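Long-range contacts in SnoaL-like domain protein (PDB 6P44), which probably isomerises 3-oxo-Delta5 steroids to their conjugated Delta4 forms, as a dimeric ketosteroid isomerase of the SnoaL-like (NTF2-type) fold: residues Y30-V36 / I46-I51; H75-W81 / I96-F102. The protein carries 1 engineered substitution. One frame throughout, in Å; residues are numbered along the deposited sequence. Where two conformers were deposited one is given.

Both contacts reach the same mixed sheet, but at different places: their centres lie about 16 Å apart. Contact 1 comes first along the chain and closes before contact 2 opens. It ties the corner between strands 30-31 and 34-37 to the start of helix 48-54, near the edge strand 45-46. Contact 2 pairs the neighbouring strands 76-85 and 92-102 in a buried contact, and strand 108-121 separates this hairpin from strand 34-37. The two meet directly where Tyr30 OH packs on Met100 CE at 3.9 Å. Trp81 of contact 2 borders the bound 3,4-dinitrophenol, whereas contact 1 comes near it only through the Tyr30 side chain, about 6 Å away.

Contact 1 (Y30-V36 / I46-I51); sequences YADDATV and IGRQAI
With chi1 at -171° Arg48 leaves its helix with CG anti to the backbone N, then bends at chi3 (-62°), which swings the guanidinium onto Tyr30 O and the carboxylate of Asp32. Arg48 NH2 donates to Tyr30 O at 2.7 Å and also to Asp32 OD1 at 2.7 Å, while Arg48 NE adds a weak bond to the same Tyr30 carbonyl. Asp32 OD1 lies in the guanidinium plane and forms a salt bridge with Arg48 NH1 as well, so one oxygen takes both terminal nitrogens; the two flat groups stand 89° apart, and OD1 is approached from the anti side, tilted out of the carboxylate plane. Thr35 and Ile46 form an antiparallel non-hydrogen-bonded pair; next to it Gly47 N reaches Ala34 O at 2.8 Å, nearly head-on to the carbonyl, and Arg48 N reaches Asp32 O at 3.1 Å. Gly47 is the N-cap residue of helix 48-54, and Asp32 lies in the type I turn Ala31-Ala34.

Ile51, one turn on, fills the inner side. Ile51 CG2 sits 4.1 Å from the Tyr30 ring centroid, over one face, as a CH-pi contact; Ile51 CD1 meets Ala34 CB at 3.7 Å, and Ile51 CG1 meets Val36 CG2 at 3.7 Å. Beyond the contact, Tyr30 OH is hydrogen-bonded to Tyr55 OH. The salt bridge and the bonds to Tyr30 O thus hold the helix's first residue to the turn, while Ile51 secures it by apolar packing.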
loop_
_atom_site.group_PDB
_atom_site.type_symbol
_atom_site.label_atom_id
_atom_site.label_comp_id
_atom_site.label_asym_id
_atom_site.label_seq_id
_atom_site.Cartn_x
_atom_site.Cartn_y
_atom_site.Cartn_z
ATOM N N TYR B 30 1.356 4.734 -18.021
ATOM C CA TYR B 30 2.571 4.904 -17.245
ATOM C C TYR B 30 3.449 5.992 -17.843
ATOM O O TYR B 30 3.456 6.221 -19.055
ATOM C CB TYR B 30 3.356 3.600 -17.206
ATOM C CG TYR B 30 2.813 2.567 -16.235
ATOM C CD1 TYR B 30 3.246 2.558 -14.920
ATOM C CD2 TYR B 30 1.912 1.590 -16.641
ATOM C CE1 TYR B 30 2.811 1.603 -14.027
ATOM C CE2 TYR B 30 1.467 0.614 -15.745
ATOM C CZ TYR B 30 1.914 0.642 -14.432
ATOM O OH TYR B 30 1.517 -0.286 -13.496
ATOM N N ALA B 31 4.190 6.662 -16.961
ATOM C CA ALA B 31 5.195 7.639 -17.350
ATOM C C ALA B 31 6.357 6.966 -18.077
ATOM O O ALA B 31 6.595 5.762 -17.947
ATOM C CB ALA B 31 5.716 8.350 -16.101
ATOM N N ASP B 32 7.105 7.771 -18.836
ATOM C CA ASP B 32 8.222 7.235 -19.612
ATOM C C ASP B 32 9.243 6.528 -18.725
ATOM O O ASP B 32 9.839 5.525 -19.139
ATOM C CB ASP B 32 8.934 8.356 -20.379
ATOM C CG ASP B 32 8.091 8.969 -21.505
ATOM O OD1 ASP B 32 7.033 8.425 -21.888
ATOM O OD2 ASP B 32 8.517 10.026 -22.007
ATOM N N ASP B 33 9.478 7.051 -17.518
ATOM C CA ASP B 33 10.462 6.516 -16.574
ATOM C C ASP B 33 9.803 5.862 -15.358
ATOM O O ASP B 33 10.383 5.815 -14.263
ATOM C CB ASP B 33 11.414 7.621 -16.126
ATOM C CG ASP B 33 10.710 8.770 -15.415
ATOM O OD1 ASP B 33 9.462 8.873 -15.458
ATOM O OD2 ASP B 33 11.428 9.586 -14.798
ATOM N N ALA B 34 8.596 5.351 -15.544
ATOM C CA ALA B 34 7.856 4.751 -14.453
ATOM C C ALA B 34 8.521 3.459 -14.003
ATOM O O ALA B 34 9.310 2.848 -14.727
ATOM C CB ALA B 34 6.432 4.431 -14.913
ATOM N N THR B 35 8.167 3.035 -12.797
ATOM C CA THR B 35 8.600 1.761 -12.254
ATOM C C THR B 35 7.402 0.883 -11.920
ATOM O O THR B 35 6.356 1.367 -11.478
ATOM C CB THR B 35 9.447 1.961 -10.988
ATOM O OG1 THR B 35 8.694 2.683 -9.997
ATOM C CG2 THR B 35 10.711 2.734 -11.316
ATOM N N VAL B 36 7.572 -0.423 -12.110
ATOM C CA VAL B 36 6.582 -1.421 -11.706
ATOM C C VAL B 36 7.304 -2.473 -10.888
ATOM O O VAL B 36 8.291 -3.062 -11.350
ATOM C CB VAL B 36 5.877 -2.075 -12.908
ATOM C CG1 VAL B 36 5.048 -3.287 -12.452
ATOM C CG2 VAL B 36 4.993 -1.062 -13.618
ATOM N N ILE B 46 11.717 -0.982 -15.143
ATOM C CA ILE B 46 11.946 0.454 -15.242
ATOM C C ILE B 46 11.741 0.911 -16.682
ATOM O O ILE B 46 12.394 0.403 -17.608
ATOM C CB ILE B 46 13.361 0.822 -14.755
ATOM C CG1 ILE B 46 13.568 0.379 -13.304
ATOM C CG2 ILE B 46 13.595 2.329 -14.889
ATOM C CD1 ILE B 46 15.039 0.492 -12.800
ATOM N N GLY B 47 10.873 1.900 -16.863
ATOM C CA GLY B 47 10.639 2.525 -18.162
ATOM C C GLY B 47 9.498 1.882 -18.926
ATOM O O GLY B 47 9.179 0.709 -18.756
ATOM N N ARG B 48 8.879 2.670 -19.817
ATOM C CA ARG B 48 7.663 2.184 -20.468
ATOM C C ARG B 48 7.916 0.945 -21.331
ATOM O O ARG B 48 7.070 0.049 -21.385
ATOM C CB ARG B 48 6.930 3.274 -21.263
ATOM C CG ARG B 48 5.547 2.771 -21.737
ATOM C CD ARG B 48 4.743 3.774 -22.576
ATOM N NE ARG B 48 4.430 4.991 -21.833
ATOM C CZ ARG B 48 5.123 6.119 -21.936
ATOM N NH1 ARG B 48 6.161 6.194 -22.761
ATOM N NH2 ARG B 48 4.776 7.175 -21.220
ATOM N N GLN B 49 9.066 0.873 -22.004
ATOM C CA GLN B 49 9.349 -0.282 -22.855
ATOM C C GLN B 49 9.380 -1.573 -22.042
ATOM O O GLN B 49 8.773 -2.580 -22.429
ATOM C CB GLN B 49 10.665 -0.068 -23.602
ATOM C CG GLN B 49 10.602 1.073 -24.597
ATOM C CD GLN B 49 11.964 1.490 -25.107
ATOM O OE1 GLN B 49 12.602 2.372 -24.537
ATOM N NE2 GLN B 49 12.411 0.866 -26.191
ATOM N N ALA B 50 10.082 -1.560 -20.908
ATOM C CA ALA B 50 10.118 -2.728 -20.027
ATOM C C ALA B 50 8.742 -3.026 -19.443
ATOM O O ALA B 50 8.353 -4.189 -19.298
ATOM C CB ALA B 50 11.122 -2.502 -18.900
ATOM N N ILE B 51 7.995 -1.983 -19.098
ATOM C CA ILE B 51 6.655 -2.163 -18.550
ATOM C C ILE B 51 5.721 -2.770 -19.595
ATOM O O ILE B 51 4.966 -3.701 -19.296
ATOM C CB ILE B 51 6.144 -0.831 -17.981
ATOM C CG1 ILE B 51 6.947 -0.469 -16.729
ATOM C CG2 ILE B 51 4.654 -0.910 -17.680
ATOM C CD1 ILE B 51 6.758 0.962 -16.237
#

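Contact 2 (H75-W81 / I96-F102). With DNX (3,4-dinitrophenol), chain H.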
loop_
_atom_site.group_PDB
_atom_site.type_symbol
_atom_site.label_atom_id
_atom_site.label_comp_id
_atom_site.label_asym_id
_atom_site.label_seq_id
_atom_site.Cartn_x
_atom_site.Cartn_y
_atom_site.Cartn_z
ATOM N N HIS B 75 -0.600 12.460 -4.016
ATOM C CA HIS B 75 -0.236 11.993 -5.350
ATOM C C HIS B 75 -0.333 10.479 -5.481
ATOM O O HIS B 75 0.205 9.905 -6.441
ATOM C CB HIS B 75 1.171 12.478 -5.715
ATOM C CG HIS B 75 1.330 13.958 -5.604
ATOM N ND1 HIS B 75 0.693 14.840 -6.453
ATOM C CD2 HIS B 75 2.022 14.718 -4.723
ATOM C CE1 HIS B 75 1.001 16.077 -6.110
ATOM N NE2 HIS B 75 1.801 16.031 -5.061
ATOM N N GLU B 76 -1.010 9.822 -4.537
ATOM C CA GLU B 76 -1.012 8.372 -4.443
ATOM C C GLU B 76 -2.434 7.820 -4.480
ATOM O O GLU B 76 -3.401 8.495 -4.133
ATOM C CB GLU B 76 -0.320 7.894 -3.159
ATOM C CG GLU B 76 1.013 8.580 -2.869
ATOM C CD GLU B 76 1.947 7.754 -2.006
ATOM O OE1 GLU B 76 1.750 6.521 -1.883
ATOM O OE2 GLU B 76 2.889 8.352 -1.461
ATOM N N VAL B 77 -2.537 6.545 -4.840
ATOM C CA VAL B 77 -3.777 5.797 -4.669
ATOM C C VAL B 77 -3.418 4.416 -4.137
ATOM O O VAL B 77 -2.618 3.702 -4.752
ATOM C CB VAL B 77 -4.575 5.650 -5.976
ATOM C CG1 VAL B 77 -5.883 4.916 -5.687
ATOM C CG2 VAL B 77 -4.864 7.000 -6.625
ATOM N N ALA B 78 -3.992 4.047 -2.997
ATOM C CA ALA B 78 -3.905 2.690 -2.471
ATOM C C ALA B 78 -5.243 2.030 -2.704
ATOM O O ALA B 78 -6.286 2.634 -2.431
ATOM C CB ALA B 78 -3.590 2.671 -0.979
ATOM N N PHE B 79 -5.227 0.811 -3.230
ATOM C CA PHE B 79 -6.475 0.128 -3.542
ATOM C C PHE B 79 -6.363 -1.357 -3.271
ATOM O O PHE B 79 -5.323 -1.971 -3.513
ATOM C CB PHE B 79 -7.009 0.424 -4.954
ATOM C CG PHE B 79 -6.029 0.228 -6.093
ATOM C CD1 PHE B 79 -4.952 1.085 -6.300
ATOM C CD2 PHE B 79 -6.235 -0.791 -7.004
ATOM C CE1 PHE B 79 -4.098 0.911 -7.398
ATOM C CE2 PHE B 79 -5.369 -0.972 -8.082
ATOM C CZ PHE B 79 -4.323 -0.115 -8.278
ATOM N N TYR B 80 -7.440 -1.907 -2.724
ATOM C CA TYR B 80 -7.558 -3.324 -2.416
ATOM C C TYR B 80 -8.616 -3.868 -3.366
ATOM O O TYR B 80 -9.724 -3.320 -3.442
ATOM C CB TYR B 80 -7.980 -3.464 -0.950
ATOM C CG TYR B 80 -8.087 -4.864 -0.395
ATOM C CD1 TYR B 80 -7.273 -5.899 -0.834
ATOM C CD2 TYR B 80 -9.024 -5.150 0.588
ATOM C CE1 TYR B 80 -7.391 -7.174 -0.299
ATOM C CE2 TYR B 80 -9.142 -6.417 1.117
ATOM C CZ TYR B 80 -8.327 -7.424 0.674
ATOM O OH TYR B 80 -8.454 -8.700 1.205
ATOM N N TRP B 81 -8.245 -4.873 -4.156
ATOM C CA TRP B 81 -9.043 -5.254 -5.310
ATOM C C TRP B 81 -8.856 -6.730 -5.617
ATOM O O TRP B 81 -7.947 -7.384 -5.106
ATOM C CB TRP B 81 -8.699 -4.394 -6.521
ATOM C CG TRP B 81 -7.283 -4.508 -7.001
ATOM C CD1 TRP B 81 -6.162 -4.038 -6.380
ATOM C CD2 TRP B 81 -6.843 -5.096 -8.229
ATOM N NE1 TRP B 81 -5.054 -4.294 -7.145
ATOM C CE2 TRP B 81 -5.443 -4.937 -8.292
ATOM C CE3 TRP B 81 -7.498 -5.726 -9.292
ATOM C CZ2 TRP B 81 -4.685 -5.400 -9.368
ATOM C CZ3 TRP B 81 -6.750 -6.190 -10.355
ATOM C CH2 TRP B 81 -5.364 -6.019 -10.393
ATOM N N ILE B 96 -5.550 -8.548 -3.937
ATOM C CA ILE B 96 -4.350 -7.737 -4.142
ATOM C C ILE B 96 -4.481 -6.408 -3.405
ATOM O O ILE B 96 -5.532 -5.760 -3.467
ATOM C CB ILE B 96 -4.149 -7.474 -5.653
ATOM C CG1 ILE B 96 -4.085 -8.796 -6.433
ATOM C CG2 ILE B 96 -2.887 -6.633 -5.909
ATOM C CD1 ILE B 96 -4.426 -8.657 -7.908
ATOM N N ILE B 97 -3.395 -5.978 -2.749
ATOM C CA ILE B 97 -3.232 -4.597 -2.283
ATOM C C ILE B 97 -2.228 -3.932 -3.210
ATOM O O ILE B 97 -1.108 -4.430 -3.372
ATOM C CB ILE B 97 -2.752 -4.506 -0.822
ATOM C CG1 ILE B 97 -3.773 -5.111 0.137
ATOM C CG2 ILE B 97 -2.472 -3.043 -0.444
ATOM C CD1 ILE B 97 -3.277 -5.238 1.560
ATOM N N SER B 98 -2.619 -2.804 -3.804
ATOM C CA SER B 98 -1.771 -2.084 -4.734
ATOM C C SER B 98 -1.624 -0.634 -4.302
ATOM O O SER B 98 -2.531 -0.038 -3.729
ATOM C CB SER B 98 -2.352 -2.078 -6.128
ATOM O OG SER B 98 -2.376 -3.395 -6.650
ATOM N N VAL B 99 -0.459 -0.057 -4.598
ATOM C CA VAL B 99 -0.230 1.379 -4.446
ATOM C C VAL B 99 0.361 1.912 -5.740
ATOM O O VAL B 99 1.362 1.385 -6.244
ATOM C CB VAL B 99 0.720 1.691 -3.272
ATOM C CG1 VAL B 99 1.025 3.177 -3.197
ATOM C CG2 VAL B 99 0.113 1.227 -1.958
ATOM N N MET B 100 -0.254 2.965 -6.264
ATOM C CA MET B 100 0.285 3.717 -7.382
ATOM C C MET B 100 0.563 5.154 -6.959
ATOM O O MET B 100 -0.135 5.715 -6.114
ATOM C CB MET B 100 -0.684 3.717 -8.562
ATOM C CG MET B 100 -0.729 2.386 -9.279
ATOM S SD MET B 100 -1.937 2.437 -10.629
ATOM C CE MET B 100 -1.555 0.891 -11.452
ATOM N N THR B 101 1.601 5.743 -7.541
ATOM C CA THR B 101 1.869 7.161 -7.393
ATOM C C THR B 101 1.904 7.786 -8.774
ATOM O O THR B 101 2.116 7.100 -9.776
ATOM C CB THR B 101 3.179 7.443 -6.643
ATOM O OG1 THR B 101 4.296 7.135 -7.480
ATOM C CG2 THR B 101 3.262 6.642 -5.346
ATOM N N PHE B 102 1.659 9.094 -8.814
ATOM C CA PHE B 102 1.365 9.791 -10.060
ATOM C C PHE B 102 2.233 11.031 -10.202
ATOM O O PHE B 102 2.511 11.722 -9.220
ATOM C CB PHE B 102 -0.136 10.170 -10.078
ATOM C CG PHE B 102 -1.011 8.967 -10.076
ATOM C CD1 PHE B 102 -1.275 8.302 -8.886
ATOM C CD2 PHE B 102 -1.489 8.434 -11.266
ATOM C CE1 PHE B 102 -2.021 7.156 -8.874
ATOM C CE2 PHE B 102 -2.259 7.291 -11.264
ATOM C CZ PHE B 102 -2.494 6.628 -10.072
HETATM C C1 DNX H . -1.574 -6.030 -11.233
HETATM C C2 DNX H . -1.675 -6.608 -12.490
HETATM C C3 DNX H . -1.472 -7.963 -12.617
HETATM N N3 DNX H . -1.564 -8.517 -13.969
HETATM C C4 DNX H . -1.185 -8.750 -11.512
HETATM N N4 DNX H . -0.951 -10.189 -11.615
HETATM C C5 DNX H . -1.098 -8.172 -10.259
HETATM C C6 DNX H . -1.288 -6.809 -10.119
HETATM O O1 DNX H . -1.763 -4.689 -11.109
HETATM O O31 DNX H . -0.561 -8.517 -14.661
HETATM O O32 DNX H . -2.649 -8.929 -14.355
HETATM O O41 DNX H . -0.098 -10.687 -10.899
HETATM O O42 DNX H . -1.630 -10.832 -12.402
#
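Phe79 O receives Ser98 N at 2.8 Å, and the reciprocal Phe79 N to Ser98 O bond closes this hydrogen-bonded pair. The pairs Val77-Met100 and Trp81-Ile96 on either side repeat the two-bond pattern. On the face carrying Phe79, Trp81 and Ser98, Trp81 NE1 donates to Ser98 OG at 2.9 Å, the N-H pointing almost straight at the oxygen (171°) and the oxygen lying in the ring plane, which, with Ile96 and Phe79 on the two faces, helps hold the indole's rotation. Chi1 of 62° in Trp81 and 52° in Phe79 places each CG between backbone N and carbonyl carbon, folding both rings back over the neighbouring strand. Ser98 CB then lies over the Phe79 face, a CH-pi contact 3.7 Å from its centroid. Ile96 CD1 lies over one face of the Trp81 six-membered ring, a second CH-pi contact at 3.8 Å from its centroid, with Phe79 CE2 over the opposite face.

These residues belong to the antiparallel hairpin of strands 76-85 and 92-102, part of the curved sheet of the NTF2-like fold, with segment axes 4.7 Å apart; helix 4-20 packs on this face through Val11 and Leu15. The rim of Trp81 also borders the ligand, Trp81 CZ2 lying 3.5 Å from dinitrophenol O1, while the ligand is hydrogen-bonded to Tyr14 OH. Farther along, Val77 CG2 packs on Phe102 CE1 at 3.6 Å, and Met100 SD sits obliquely beside the Phe79 ring, a Met-aromatic contact. The other face, with Glu76, Ala78 and Tyr80, turns to the second subunit: Glu76 forms a salt bridge with Lys112 and a hydrogen bond with Tyr114 of that subunit, and the Tyr80 rings of the two subunits meet, while Tyr80 OH bonds Asp95 of its own chain.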